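Local coordinates for BmrU protein (Bacillus anthracis, PDB 3T5P) that is a putative diacylglycerol kinase, probably transferring phosphate from a nucleotide to a lipid such as diacylglycerol, with a magnesium ion bound in its C-terminal domain, at residues A263-I268 with P287-L292; L228-V233 with F259-K264; F12-L17 with K67-I72. All blocks are in the same frame, centred on the assembly; numbering follows the deposited sequence.

Along the chain contact 3 comes first, in the parallel four-stranded sheet of the diacylglycerol kinase catalytic domain. Contacts 1 and 2 lie in the YegS-type C-terminal domain, and their centres are 32 and 35 Å from that of contact 3. Their own centres are about 11 Å apart, and they share A263 and K264, where strand 258-263 ends and strand 265-270 soon begins. The chain thus leaves one antiparallel sheet (contact 2) for another (contact 1), and the two sheets meet through aliphatic side chains, I266 CD1 lying 3.6 Å from I230 CG1. Contact 3 joins the two middle strands of one sheet, while contacts 1 and 2 each pair two strands in one of the two facing sheets of the other domain.

Contact 1. Residues A263-I268 with P287-L292; sequences AKSIHI and PCQIEL
I266 and I290 face each other as a hydrogen-bonded pair at the middle of two antiparallel strands, 265-268 and 288-292, whose axes run at 163° and approach to 4.6 Å. Two bonds join this pair, I266 N to I290 O (2.8 Å) and I290 N to I266 O (2.6 Å). I268 and C288 repeat the pattern, and L292 N donates to K264 O at the other end. S265-E291 and H267-Q289 are the non-hydrogen-bonded pairs between them.

On the face bearing S265, H267, Q289 and E291 the side chains form a polar chain. The Q289 amide, bent at chi2 (57°), reaches along this face: its NE2 gives a nearly straight bond to E291 OE2 (2.7 Å), almost in the amide plane, and a weak one to S265 OG. The S265 hydroxyl donates to the syn lone pair of E291 OE1 (2.9 Å), so the carboxylate is gripped through both oxygens. At the far end of the amide, Q289 OE1 lies at the edge of the H267 ring and takes a weak bond from H267 ND1 (3.1 Å), with the ring and amide planes only 17° apart. H267 NE2 turns to H267 NE2 of the second subunit, to which it is hydrogen-bonded, and the two rings meet there.

The reverse face, bearing I266, I268, C288 and I290, is largely apolar. I266 CB lies 4.2 Å from I290 CB. Farther along, I268 CD1 meets I290 CD1 at 4.1 Å. W146 of strand 145-148 packs on I268, C288 and I290. H267 thus takes part in a subunit contact, while the apolar face packs on the second sheet, on strands 145-148 and 228-234, as in the beta sandwich of the YegS-like C-terminal domain.

Contact 2. Residues L228-V233 with F259-K264; sequences LDIFVV and FHVKAK
I230 is the central bump of this antiparallel pair: its CD1 settles into the notch between V261 CG1 (3.7 Å) and the small A263 CB (4.1 Å). CG1 of V261 stands between its own backbone N and carbonyl carbon (chi1 76°), which brings this methyl alongside I230. Farther along the same face, V232 CG2 abuts the edge of the F259 ring, 3.8 Å from F259 CD2 and in the ring plane, while Y196 stacks with that ring. Y191 of strand 185-191 packs on I230, V261 and A263.

The other face carries a polar cluster. D229 points its OD1 at two donors. H260 NE2 reaches the anti lone pair at 2.9 Å, with D229 OD1 nearly in the plane of the H260 ring. K262 NZ forms a salt bridge to D229 OD1 on the syn side; its modelled length, 2.5 Å, is very short and its exact value uncertain. The K262 chain lies beside D229 and turns at chi4 (-57°) to bring its amine there. D252 holds the other nitrogen, H260 ND1, so the imidazole is fixed at both nitrogens, and N220 O takes a second bond from K262 NZ.

Strand 258-263 is an edge strand, within this chain, of the four-stranded sheet that forms the second layer of the beta sandwich. The D229 side chain is about 4 Å from the magnesium ion, beside the site formed by K222, D225 and T227.

Contact 3. Residues F12-L17 with K67-I72; sequences FEKVLL and KVDLII
V15 and L70, L16 and I71, and L17 and I72 pair in register between two parallel strands, 15-19 and 70-75, the inner pair of the four-stranded sheet of the catalytic domain. The axes of 15-17 and 70-72 run 14° apart and approach to 4.7 Å. L16 N donates to L70 O (2.9 Å) and L16 O accepts from I72 N (2.7 Å), both nearly straight.

Before the strands begin, K14 is held through both its backbone N and its O: the O takes D69 N (2.9 Å) and, weakly, L70 N, while the N bonds to D69 OD2 (3.0 Å) on the anti lone pair. D69, just ahead of strand 70-75, ties the 12-14 segment to it.

F12, with CG anti to its carbonyl carbon (chi1 -50°), lays its ring against L70, whose CB stands over one face in a CH-pi contact, 4.0 Å from the ring centroid. On the face bearing V15, L17, L70 and I72, V15 CG1 meets I72 CD1 (3.7 Å) and L17 CD1 meets I72 CG2 (3.6 Å). Helix 117-124 covers part of this face, I124 touching L70 and I72. On the reverse face L16 reaches I71 and V68.

Helix 28-42 links 15-19 to 45-50, and helix 56-64 leads from 45-50 across to 70-75 on the far side of 15-19, an alpha/beta arrangement consistent with the PFK-clan diacylglycerol kinase catalytic domain.

Contact 1. Residues A263-I268 with P287-L292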
ATOM      1  N   ALA A 263     -17.964 -36.550   7.648  1.00 60.33           N
ATOM      2  CA  ALA A 263     -17.935 -35.823   8.915  1.00 60.65           C
ATOM      3  C   ALA A 263     -17.410 -34.403   8.759  1.00 60.54           C
ATOM      4  O   ALA A 263     -16.615 -34.111   7.847  1.00 59.66           O
ATOM      5  CB  ALA A 263     -17.109 -36.574   9.932  1.00 60.93           C
ATOM      6  N   LYS A 264     -17.869 -33.534   9.665  1.00 61.58           N
ATOM      7  CA  LYS A 264     -17.496 -32.102   9.693  1.00 61.92           C
ATOM      8  C   LYS A 264     -16.347 -31.828  10.658  1.00 62.36           C
ATOM      9  O   LYS A 264     -15.463 -31.028  10.375  1.00 62.07           O
ATOM     10  CB  LYS A 264     -18.700 -31.229  10.080  1.00 62.65           C
ATOM     11  CG  LYS A 264     -19.920 -31.408   9.186  1.00 63.24           C
ATOM     12  CD  LYS A 264     -20.871 -30.186   9.211  1.00 64.88           C
ATOM     13  CE  LYS A 264     -22.151 -30.432   8.378  1.00 65.46           C
ATOM     14  NZ  LYS A 264     -22.810 -29.161   7.942  1.00 66.39           N
ATOM     15  N   SER A 265     -16.375 -32.496  11.800  1.00 63.65           N
ATOM     16  CA  SER A 265     -15.417 -32.234  12.882  1.00 64.99           C
ATOM     17  C   SER A 265     -14.782 -33.542  13.332  1.00 65.28           C
ATOM     18  O   SER A 265     -15.446 -34.428  13.858  1.00 65.64           O
ATOM     19  CB  SER A 265     -16.127 -31.530  14.052  1.00 66.44           C
ATOM     20  OG  SER A 265     -15.204 -31.072  15.036  1.00 68.22           O
ATOM     21  N   ILE A 266     -13.486 -33.650  13.102  1.00 65.56           N
ATOM     22  CA  ILE A 266     -12.786 -34.928  13.188  1.00 66.13           C
ATOM     23  C   ILE A 266     -11.540 -34.792  14.032  1.00 67.62           C
ATOM     24  O   ILE A 266     -10.816 -33.808  13.903  1.00 67.73           O
ATOM     25  CB  ILE A 266     -12.347 -35.439  11.779  1.00 65.16           C
ATOM     26  CG1 ILE A 266     -13.507 -35.392  10.791  1.00 64.46           C
ATOM     27  CG2 ILE A 266     -11.812 -36.865  11.853  1.00 65.33           C
ATOM     28  CD1 ILE A 266     -13.104 -35.734   9.367  1.00 63.63           C
ATOM     29  N   HIS A 267     -11.299 -35.783  14.889  1.00 69.19           N
ATOM     30  CA  HIS A 267     -10.062 -35.865  15.670  1.00 71.09           C
ATOM     31  C   HIS A 267      -9.393 -37.216  15.484  1.00 71.70           C
ATOM     32  O   HIS A 267     -10.009 -38.256  15.742  1.00 71.91           O
ATOM     33  CB  HIS A 267     -10.307 -35.626  17.158  1.00 72.89           C
ATOM     34  CG  HIS A 267      -9.061 -35.301  17.916  1.00 74.72           C
ATOM     35  ND1 HIS A 267      -8.394 -34.104  17.761  1.00 75.37           N
ATOM     36  CD2 HIS A 267      -8.348 -36.019  18.814  1.00 76.82           C
ATOM     37  CE1 HIS A 267      -7.331 -34.093  18.546  1.00 77.40           C
ATOM     38  NE2 HIS A 267      -7.281 -35.243  19.195  1.00 78.57           N
ATOM     39  N   ILE A 268      -8.135 -37.198  15.054  1.00 72.25           N
ATOM     40  CA  ILE A 268      -7.421 -38.434  14.723  1.00 73.31           C
ATOM     41  C   ILE A 268      -6.189 -38.639  15.610  1.00 75.94           C
ATOM     42  O   ILE A 268      -5.287 -37.797  15.662  1.00 76.52           O
ATOM     43  CB  ILE A 268      -7.010 -38.494  13.245  1.00 72.34           C
ATOM     44  CG1 ILE A 268      -8.261 -38.433  12.357  1.00 70.43           C
ATOM     45  CG2 ILE A 268      -6.217 -39.770  12.963  1.00 73.02           C
ATOM     46  CD1 ILE A 268      -7.963 -38.530  10.869  1.00 69.21           C
ATOM     47  N   PRO A 287      -1.291 -36.149  17.073  1.00 82.22           N
ATOM     48  CA  PRO A 287      -2.738 -36.154  16.879  1.00 80.15           C
ATOM     49  C   PRO A 287      -3.250 -34.886  16.180  1.00 78.44           C
ATOM     50  O   PRO A 287      -2.583 -33.847  16.194  1.00 78.91           O
ATOM     51  CB  PRO A 287      -3.290 -36.271  18.308  1.00 81.49           C
ATOM     52  CG  PRO A 287      -2.221 -35.767  19.178  1.00 84.04           C
ATOM     53  CD  PRO A 287      -0.927 -36.050  18.496  1.00 84.76           C
ATOM     54  N   CYS A 288      -4.430 -34.997  15.571  1.00 76.32           N
ATOM     55  CA  CYS A 288      -4.979 -33.930  14.743  1.00 74.62           C
ATOM     56  C   CYS A 288      -6.447 -33.642  14.967  1.00 72.77           C
ATOM     57  O   CYS A 288      -7.279 -34.543  14.977  1.00 71.92           O
ATOM     58  CB  CYS A 288      -4.792 -34.251  13.269  1.00 73.64           C
ATOM     59  SG  CYS A 288      -3.320 -33.564  12.585  1.00 77.41           S
ATOM     60  N   GLN A 289      -6.745 -32.361  15.140  1.00 71.96           N
ATOM     61  CA  GLN A 289      -8.097 -31.869  15.034  1.00 70.24           C
ATOM     62  C   GLN A 289      -8.239 -31.409  13.588  1.00 67.84           C
ATOM     63  O   GLN A 289      -7.497 -30.542  13.128  1.00 67.84           O
ATOM     64  CB  GLN A 289      -8.358 -30.720  16.022  1.00 71.42           C
ATOM     65  CG  GLN A 289      -9.782 -30.141  15.986  1.00 71.45           C
ATOM     66  CD  GLN A 289     -10.870 -31.187  16.246  1.00 72.10           C
ATOM     67  OE1 GLN A 289     -10.632 -32.192  16.915  1.00 73.39           O
ATOM     68  NE2 GLN A 289     -12.070 -30.950  15.711  1.00 71.36           N
ATOM     69  N   ILE A 290      -9.166 -32.027  12.868  1.00 65.65           N
ATOM     70  CA  ILE A 290      -9.501 -31.608  11.517  1.00 63.48           C
ATOM     71  C   ILE A 290     -10.913 -31.013  11.495  1.00 62.24           C
ATOM     72  O   ILE A 290     -11.864 -31.568  12.069  1.00 62.21           O
ATOM     73  CB  ILE A 290      -9.412 -32.768  10.500  1.00 62.86           C
ATOM     74  CG1 ILE A 290      -8.050 -33.462  10.600  1.00 64.01           C
ATOM     75  CG2 ILE A 290      -9.617 -32.244   9.090  1.00 61.05           C
ATOM     76  CD1 ILE A 290      -7.870 -34.628   9.653  1.00 63.76           C
ATOM     77  N   GLU A 291     -11.041 -29.893  10.796  1.00 60.68           N
ATOM     78  CA  GLU A 291     -12.256 -29.098  10.839  1.00 59.98           C
ATOM     79  C   GLU A 291     -12.665 -28.646   9.458  1.00 57.71           C
ATOM     80  O   GLU A 291     -11.803 -28.199   8.693  1.00 57.50           O
ATOM     81  CB  GLU A 291     -11.995 -27.880  11.730  1.00 61.41           C
ATOM     82  CG  GLU A 291     -13.206 -27.367  12.444  1.00 63.76           C
ATOM     83  CD  GLU A 291     -13.720 -28.347  13.472  1.00 65.14           C
ATOM     84  OE1 GLU A 291     -14.908 -28.720  13.384  1.00 66.98           O
ATOM     85  OE2 GLU A 291     -12.941 -28.755  14.356  1.00 65.94           O
ATOM     86  N   LEU A 292     -13.967 -28.764   9.121  1.00 55.90           N
ATOM     87  CA  LEU A 292     -14.380 -28.293   7.814  1.00 53.90           C
ATOM     88  C   LEU A 292     -14.911 -26.878   7.892  1.00 53.12           C
ATOM     89  O   LEU A 292     -15.804 -26.575   8.661  1.00 53.52           O
ATOM     90  CB  LEU A 292     -15.408 -29.190   7.120  1.00 53.72           C
ATOM     91  CG  LEU A 292     -15.425 -28.800   5.627  1.00 53.85           C
ATOM     92  CD1 LEU A 292     -14.271 -29.449   4.894  1.00 53.51           C
ATOM     93  CD2 LEU A 292     -16.707 -29.108   4.979  1.00 53.26           C
TER

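Contact 2. Residues L228-V233 with F259-K264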
ATOM      1  N   LEU A 228     -16.387 -33.552   5.122  1.00 51.58           N
ATOM      2  CA  LEU A 228     -15.158 -34.248   4.732  1.00 51.83           C
ATOM      3  C   LEU A 228     -15.403 -35.750   4.708  1.00 52.11           C
ATOM      4  O   LEU A 228     -16.292 -36.240   5.393  1.00 52.22           O
ATOM      5  CB  LEU A 228     -14.019 -33.962   5.712  1.00 52.72           C
ATOM      6  CG  LEU A 228     -13.400 -32.572   5.707  1.00 52.77           C
ATOM      7  CD1 LEU A 228     -12.649 -32.352   6.988  1.00 52.66           C
ATOM      8  CD2 LEU A 228     -12.493 -32.361   4.507  1.00 51.65           C
ATOM      9  N   ASP A 229     -14.589 -36.473   3.937  1.00 52.53           N
ATOM     10  CA  ASP A 229     -14.719 -37.919   3.817  1.00 52.80           C
ATOM     11  C   ASP A 229     -13.585 -38.661   4.508  1.00 54.01           C
ATOM     12  O   ASP A 229     -12.429 -38.551   4.097  1.00 54.56           O
ATOM     13  CB  ASP A 229     -14.784 -38.321   2.356  1.00 52.33           C
ATOM     14  CG  ASP A 229     -16.100 -37.930   1.713  1.00 52.98           C
ATOM     15  OD1 ASP A 229     -16.951 -38.829   1.524  1.00 53.54           O
ATOM     16  OD2 ASP A 229     -16.285 -36.717   1.437  1.00 54.23           O
ATOM     17  N   ILE A 230     -13.938 -39.405   5.559  1.00 54.66           N
ATOM     18  CA  ILE A 230     -13.009 -40.291   6.234  1.00 55.85           C
ATOM     19  C   ILE A 230     -12.976 -41.635   5.482  1.00 55.74           C
ATOM     20  O   ILE A 230     -14.005 -42.172   5.095  1.00 54.87           O
ATOM     21  CB  ILE A 230     -13.410 -40.550   7.695  1.00 56.66           C
ATOM     22  CG1 ILE A 230     -13.507 -39.242   8.478  1.00 57.47           C
ATOM     23  CG2 ILE A 230     -12.387 -41.452   8.365  1.00 57.66           C
ATOM     24  CD1 ILE A 230     -14.186 -39.391   9.808  1.00 57.73           C
ATOM     25  N   PHE A 231     -11.783 -42.189   5.328  1.00 56.78           N
ATOM     26  CA  PHE A 231     -11.602 -43.404   4.559  1.00 56.94           C
ATOM     27  C   PHE A 231     -10.449 -44.199   5.143  1.00 58.70           C
ATOM     28  O   PHE A 231      -9.300 -43.765   5.082  1.00 59.43           O
ATOM     29  CB  PHE A 231     -11.341 -43.034   3.112  1.00 56.45           C
ATOM     30  CG  PHE A 231     -11.213 -44.204   2.183  1.00 56.31           C
ATOM     31  CD1 PHE A 231     -12.294 -44.617   1.420  1.00 55.61           C
ATOM     32  CD2 PHE A 231      -9.990 -44.859   2.022  1.00 57.53           C
ATOM     33  CE1 PHE A 231     -12.183 -45.691   0.535  1.00 55.33           C
ATOM     34  CE2 PHE A 231      -9.858 -45.926   1.148  1.00 57.42           C
ATOM     35  CZ  PHE A 231     -10.963 -46.348   0.401  1.00 56.43           C
ATOM     36  N   VAL A 232     -10.772 -45.356   5.723  1.00 59.72           N
ATOM     37  CA  VAL A 232      -9.781 -46.202   6.407  1.00 61.57           C
ATOM     38  C   VAL A 232      -9.674 -47.601   5.792  1.00 62.18           C
ATOM     39  O   VAL A 232     -10.684 -48.255   5.558  1.00 61.37           O
ATOM     40  CB  VAL A 232     -10.140 -46.381   7.910  1.00 62.44           C
ATOM     41  CG1 VAL A 232      -8.994 -47.049   8.680  1.00 62.88           C
ATOM     42  CG2 VAL A 232     -10.484 -45.060   8.522  1.00 61.59           C
ATOM     43  N   VAL A 233      -8.450 -48.060   5.556  1.00 63.70           N
ATOM     44  CA  VAL A 233      -8.227 -49.456   5.278  1.00 65.01           C
ATOM     45  C   VAL A 233      -7.701 -50.149   6.545  1.00 67.80           C
ATOM     46  O   VAL A 233      -6.626 -49.812   7.067  1.00 69.41           O
ATOM     47  CB  VAL A 233      -7.244 -49.674   4.096  1.00 65.69           C
ATOM     48  CG1 VAL A 233      -7.152 -51.161   3.733  1.00 63.58           C
ATOM     49  CG2 VAL A 233      -7.678 -48.875   2.881  1.00 64.65           C
ATOM     50  N   PHE A 259     -13.576 -48.811   5.770  1.00 74.45           N
ATOM     51  CA  PHE A 259     -14.482 -47.942   6.524  1.00 72.38           C
ATOM     52  C   PHE A 259     -14.532 -46.545   5.900  1.00 70.52           C
ATOM     53  O   PHE A 259     -13.496 -45.898   5.698  1.00 69.97           O
ATOM     54  CB  PHE A 259     -14.007 -47.850   7.972  1.00 72.29           C
ATOM     55  CG  PHE A 259     -14.759 -46.845   8.805  1.00 71.60           C
ATOM     56  CD1 PHE A 259     -16.048 -47.112   9.237  1.00 72.25           C
ATOM     57  CD2 PHE A 259     -14.174 -45.645   9.167  1.00 71.37           C
ATOM     58  CE1 PHE A 259     -16.745 -46.207  10.011  1.00 71.74           C
ATOM     59  CE2 PHE A 259     -14.872 -44.724   9.951  1.00 71.17           C
ATOM     60  CZ  PHE A 259     -16.162 -45.010  10.372  1.00 71.20           C
ATOM     61  N   HIS A 260     -15.744 -46.088   5.609  1.00 69.12           N
ATOM     62  CA  HIS A 260     -15.958 -44.809   4.949  1.00 67.67           C
ATOM     63  C   HIS A 260     -17.138 -44.055   5.538  1.00 66.13           C
ATOM     64  O   HIS A 260     -18.242 -44.550   5.576  1.00 66.38           O
ATOM     65  CB  HIS A 260     -16.187 -45.018   3.455  1.00 68.45           C
ATOM     66  CG  HIS A 260     -16.522 -43.764   2.710  1.00 67.95           C
ATOM     67  ND1 HIS A 260     -17.419 -43.738   1.666  1.00 69.37           N
ATOM     68  CD2 HIS A 260     -16.086 -42.491   2.859  1.00 67.05           C
ATOM     69  CE1 HIS A 260     -17.513 -42.506   1.199  1.00 68.60           C
ATOM     70  NE2 HIS A 260     -16.721 -41.729   1.910  1.00 67.30           N
ATOM     71  N   VAL A 261     -16.897 -42.828   5.974  1.00 64.67           N
ATOM     72  CA  VAL A 261     -17.958 -42.008   6.542  1.00 63.55           C
ATOM     73  C   VAL A 261     -17.691 -40.543   6.270  1.00 62.29           C
ATOM     74  O   VAL A 261     -16.556 -40.143   6.054  1.00 61.69           O
ATOM     75  CB  VAL A 261     -18.093 -42.289   8.050  1.00 63.87           C
ATOM     76  CG1 VAL A 261     -16.970 -41.621   8.837  1.00 61.92           C
ATOM     77  CG2 VAL A 261     -19.475 -41.902   8.550  1.00 64.06           C
ATOM     78  N   LYS A 262     -18.756 -39.754   6.264  1.00 61.95           N
ATOM     79  CA  LYS A 262     -18.657 -38.296   6.105  1.00 60.99           C
ATOM     80  C   LYS A 262     -18.759 -37.605   7.460  1.00 60.84           C
ATOM     81  O   LYS A 262     -19.534 -38.030   8.316  1.00 61.52           O
ATOM     82  CB  LYS A 262     -19.740 -37.761   5.168  1.00 61.09           C
ATOM     83  CG  LYS A 262     -19.598 -38.232   3.723  1.00 61.58           C
ATOM     84  CD  LYS A 262     -20.296 -37.287   2.742  1.00 61.74           C
ATOM     85  CE  LYS A 262     -20.503 -37.890   1.347  1.00 62.54           C
ATOM     86  NZ  LYS A 262     -19.267 -38.362   0.666  1.00 61.80           N
ATOM     87  N   ALA A 263     -17.964 -36.550   7.648  1.00 60.33           N
ATOM     88  CA  ALA A 263     -17.935 -35.823   8.915  1.00 60.65           C
ATOM     89  C   ALA A 263     -17.410 -34.403   8.759  1.00 60.54           C
ATOM     90  O   ALA A 263     -16.615 -34.111   7.847  1.00 59.66           O
ATOM     91  CB  ALA A 263     -17.109 -36.574   9.932  1.00 60.93           C
ATOM     92  N   LYS A 264     -17.869 -33.534   9.665  1.00 61.58           N
ATOM     93  CA  LYS A 264     -17.496 -32.102   9.693  1.00 61.92           C
ATOM     94  C   LYS A 264     -16.347 -31.828  10.658  1.00 62.36           C
ATOM     95  O   LYS A 264     -15.463 -31.028  10.375  1.00 62.07           O
ATOM     96  CB  LYS A 264     -18.700 -31.229  10.080  1.00 62.65           C
ATOM     97  CG  LYS A 264     -19.920 -31.408   9.186  1.00 63.24           C
ATOM     98  CD  LYS A 264     -20.871 -30.186   9.211  1.00 64.88           C
ATOM     99  CE  LYS A 264     -22.151 -30.432   8.378  1.00 65.46           C
ATOM    100  NZ  LYS A 264     -22.810 -29.161   7.942  1.00 66.39           N
TER

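Contact 3. Residues F12-L17 with K67-I72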
ATOM      1  N   PHE A  12     -13.507  -8.438 -10.606  1.00 53.70           N
ATOM      2  CA  PHE A  12     -12.143  -8.287 -10.104  1.00 51.25           C
ATOM      3  C   PHE A  12     -11.463  -7.004 -10.569  1.00 50.93           C
ATOM      4  O   PHE A  12     -10.873  -6.954 -11.637  1.00 51.05           O
ATOM      5  CB  PHE A  12     -11.306  -9.464 -10.558  1.00 50.47           C
ATOM      6  CG  PHE A  12     -11.935 -10.784 -10.279  1.00 49.58           C
ATOM      7  CD1 PHE A  12     -12.272 -11.145  -8.988  1.00 47.57           C
ATOM      8  CD2 PHE A  12     -12.193 -11.678 -11.315  1.00 50.37           C
ATOM      9  CE1 PHE A  12     -12.840 -12.381  -8.728  1.00 47.24           C
ATOM     10  CE2 PHE A  12     -12.780 -12.917 -11.061  1.00 49.92           C
ATOM     11  CZ  PHE A  12     -13.103 -13.267  -9.767  1.00 48.42           C
ATOM     12  N   GLU A  13     -11.560  -5.970  -9.748  1.00 50.33           N
ATOM     13  CA  GLU A  13     -10.952  -4.685 -10.041  1.00 50.68           C
ATOM     14  C   GLU A  13      -9.421  -4.814 -10.106  1.00 48.35           C
ATOM     15  O   GLU A  13      -8.794  -4.261 -11.011  1.00 48.48           O
ATOM     16  CB  GLU A  13     -11.372  -3.665  -8.972  1.00 51.90           C
ATOM     17  CG  GLU A  13     -11.082  -2.191  -9.334  1.00 58.36           C
ATOM     18  CD  GLU A  13     -10.912  -1.255  -8.105  1.00 64.37           C
ATOM     19  OE1 GLU A  13     -11.539  -1.504  -7.042  1.00 67.53           O
ATOM     20  OE2 GLU A  13     -10.143  -0.262  -8.216  1.00 68.50           O
ATOM     21  N   LYS A  14      -8.842  -5.553  -9.152  1.00 45.40           N
ATOM     22  CA  LYS A  14      -7.383  -5.733  -9.040  1.00 43.51           C
ATOM     23  C   LYS A  14      -7.031  -7.195  -8.948  1.00 41.88           C
ATOM     24  O   LYS A  14      -7.640  -7.945  -8.179  1.00 41.68           O
ATOM     25  CB  LYS A  14      -6.857  -5.028  -7.799  1.00 43.33           C
ATOM     26  CG  LYS A  14      -7.029  -3.539  -7.869  1.00 44.52           C
ATOM     27  CD  LYS A  14      -6.415  -2.833  -6.706  1.00 44.97           C
ATOM     28  CE  LYS A  14      -6.692  -1.345  -6.784  1.00 46.65           C
ATOM     29  NZ  LYS A  14      -5.787  -0.616  -5.863  1.00 48.29           N
ATOM     30  N   VAL A  15      -6.038  -7.603  -9.718  1.00 40.84           N
ATOM     31  CA  VAL A  15      -5.635  -8.996  -9.778  1.00 39.77           C
ATOM     32  C   VAL A  15      -4.132  -9.136  -9.459  1.00 39.93           C
ATOM     33  O   VAL A  15      -3.310  -8.287  -9.829  1.00 40.19           O
ATOM     34  CB  VAL A  15      -5.941  -9.590 -11.177  1.00 40.67           C
ATOM     35  CG1 VAL A  15      -5.492 -11.068 -11.264  1.00 39.20           C
ATOM     36  CG2 VAL A  15      -7.444  -9.448 -11.522  1.00 39.08           C
ATOM     37  N   LEU A  16      -3.794 -10.201  -8.741  1.00 39.42           N
ATOM     38  CA  LEU A  16      -2.406 -10.570  -8.498  1.00 39.95           C
ATOM     39  C   LEU A  16      -2.185 -11.931  -9.144  1.00 40.70           C
ATOM     40  O   LEU A  16      -3.003 -12.853  -8.918  1.00 40.50           O
ATOM     41  CB  LEU A  16      -2.104 -10.682  -7.000  1.00 39.43           C
ATOM     42  CG  LEU A  16      -0.709 -11.241  -6.620  1.00 39.76           C
ATOM     43  CD1 LEU A  16       0.361 -10.236  -6.923  1.00 39.30           C
ATOM     44  CD2 LEU A  16      -0.682 -11.592  -5.149  1.00 37.60           C
ATOM     45  N   LEU A  17      -1.105 -12.044  -9.934  1.00 41.58           N
ATOM     46  CA  LEU A  17      -0.659 -13.333 -10.485  1.00 42.32           C
ATOM     47  C   LEU A  17       0.667 -13.681  -9.823  1.00 43.43           C
ATOM     48  O   LEU A  17       1.652 -12.956  -9.965  1.00 44.34           O
ATOM     49  CB  LEU A  17      -0.506 -13.269 -12.007  1.00 43.16           C
ATOM     50  CG  LEU A  17       0.191 -14.452 -12.719  1.00 44.38           C
ATOM     51  CD1 LEU A  17      -0.528 -15.776 -12.535  1.00 41.15           C
ATOM     52  CD2 LEU A  17       0.357 -14.140 -14.221  1.00 43.17           C
ATOM     53  N   LYS A  67      -5.562  -6.254  -0.551  1.00 45.93           N
ATOM     54  CA  LYS A  67      -5.281  -5.235  -1.572  1.00 46.81           C
ATOM     55  C   LYS A  67      -5.785  -5.643  -2.951  1.00 45.08           C
ATOM     56  O   LYS A  67      -5.717  -4.868  -3.891  1.00 45.86           O
ATOM     57  CB  LYS A  67      -3.761  -5.010  -1.702  1.00 48.35           C
ATOM     58  CG  LYS A  67      -3.086  -4.508  -0.442  1.00 52.63           C
ATOM     59  CD  LYS A  67      -1.757  -3.771  -0.711  1.00 57.60           C
ATOM     60  CE  LYS A  67      -0.584  -4.714  -0.939  1.00 58.90           C
ATOM     61  NZ  LYS A  67       0.688  -4.026  -0.526  1.00 61.23           N
ATOM     62  N   VAL A  68      -6.287  -6.857  -3.068  1.00 42.90           N
ATOM     63  CA  VAL A  68      -6.496  -7.460  -4.367  1.00 41.84           C
ATOM     64  C   VAL A  68      -7.760  -8.293  -4.318  1.00 41.27           C
ATOM     65  O   VAL A  68      -8.151  -8.741  -3.247  1.00 40.72           O
ATOM     66  CB  VAL A  68      -5.229  -8.256  -4.760  1.00 42.15           C
ATOM     67  CG1 VAL A  68      -5.509  -9.680  -4.988  1.00 40.48           C
ATOM     68  CG2 VAL A  68      -4.504  -7.591  -5.921  1.00 41.52           C
ATOM     69  N   ASP A  69      -8.425  -8.449  -5.467  1.00 40.74           N
ATOM     70  CA  ASP A  69      -9.739  -9.128  -5.512  1.00 40.39           C
ATOM     71  C   ASP A  69      -9.623 -10.548  -6.016  1.00 39.34           C
ATOM     72  O   ASP A  69     -10.491 -11.377  -5.720  1.00 39.10           O
ATOM     73  CB  ASP A  69     -10.726  -8.339  -6.376  1.00 41.22           C
ATOM     74  CG  ASP A  69     -10.848  -6.905  -5.911  1.00 44.21           C
ATOM     75  OD1 ASP A  69     -11.407  -6.742  -4.794  1.00 46.17           O
ATOM     76  OD2 ASP A  69     -10.339  -5.958  -6.605  1.00 46.27           O
ATOM     77  N   LEU A  70      -8.557 -10.812  -6.773  1.00 38.52           N
ATOM     78  CA  LEU A  70      -8.289 -12.137  -7.309  1.00 38.55           C
ATOM     79  C   LEU A  70      -6.810 -12.454  -7.181  1.00 38.40           C
ATOM     80  O   LEU A  70      -5.967 -11.622  -7.507  1.00 38.67           O
ATOM     81  CB  LEU A  70      -8.723 -12.232  -8.768  1.00 39.06           C
ATOM     82  CG  LEU A  70      -8.440 -13.552  -9.516  1.00 39.65           C
ATOM     83  CD1 LEU A  70      -9.170 -14.747  -8.917  1.00 37.23           C
ATOM     84  CD2 LEU A  70      -8.779 -13.417 -10.981  1.00 39.02           C
ATOM     85  N   ILE A  71      -6.493 -13.652  -6.700  1.00 38.18           N
ATOM     86  CA  ILE A  71      -5.100 -14.105  -6.685  1.00 38.57           C
ATOM     87  C   ILE A  71      -5.023 -15.349  -7.548  1.00 39.77           C
ATOM     88  O   ILE A  71      -5.778 -16.307  -7.300  1.00 40.22           O
ATOM     89  CB  ILE A  71      -4.583 -14.431  -5.275  1.00 37.87           C
ATOM     90  CG1 ILE A  71      -4.488 -13.129  -4.451  1.00 36.90           C
ATOM     91  CG2 ILE A  71      -3.274 -15.167  -5.367  1.00 36.86           C
ATOM     92  CD1 ILE A  71      -4.316 -13.311  -2.950  1.00 35.64           C
ATOM     93  N   ILE A  72      -4.172 -15.306  -8.573  1.00 40.74           N
ATOM     94  CA  ILE A  72      -3.930 -16.442  -9.463  1.00 41.83           C
ATOM     95  C   ILE A  72      -2.582 -17.033  -9.127  1.00 43.11           C
ATOM     96  O   ILE A  72      -1.580 -16.305  -9.065  1.00 43.57           O
ATOM     97  CB  ILE A  72      -3.893 -16.016 -10.941  1.00 42.76           C
ATOM     98  CG1 ILE A  72      -5.164 -15.245 -11.331  1.00 42.52           C
ATOM     99  CG2 ILE A  72      -3.689 -17.236 -11.835  1.00 42.90           C
ATOM    100  CD1 ILE A  72      -5.028 -14.484 -12.628  1.00 42.06           C
TER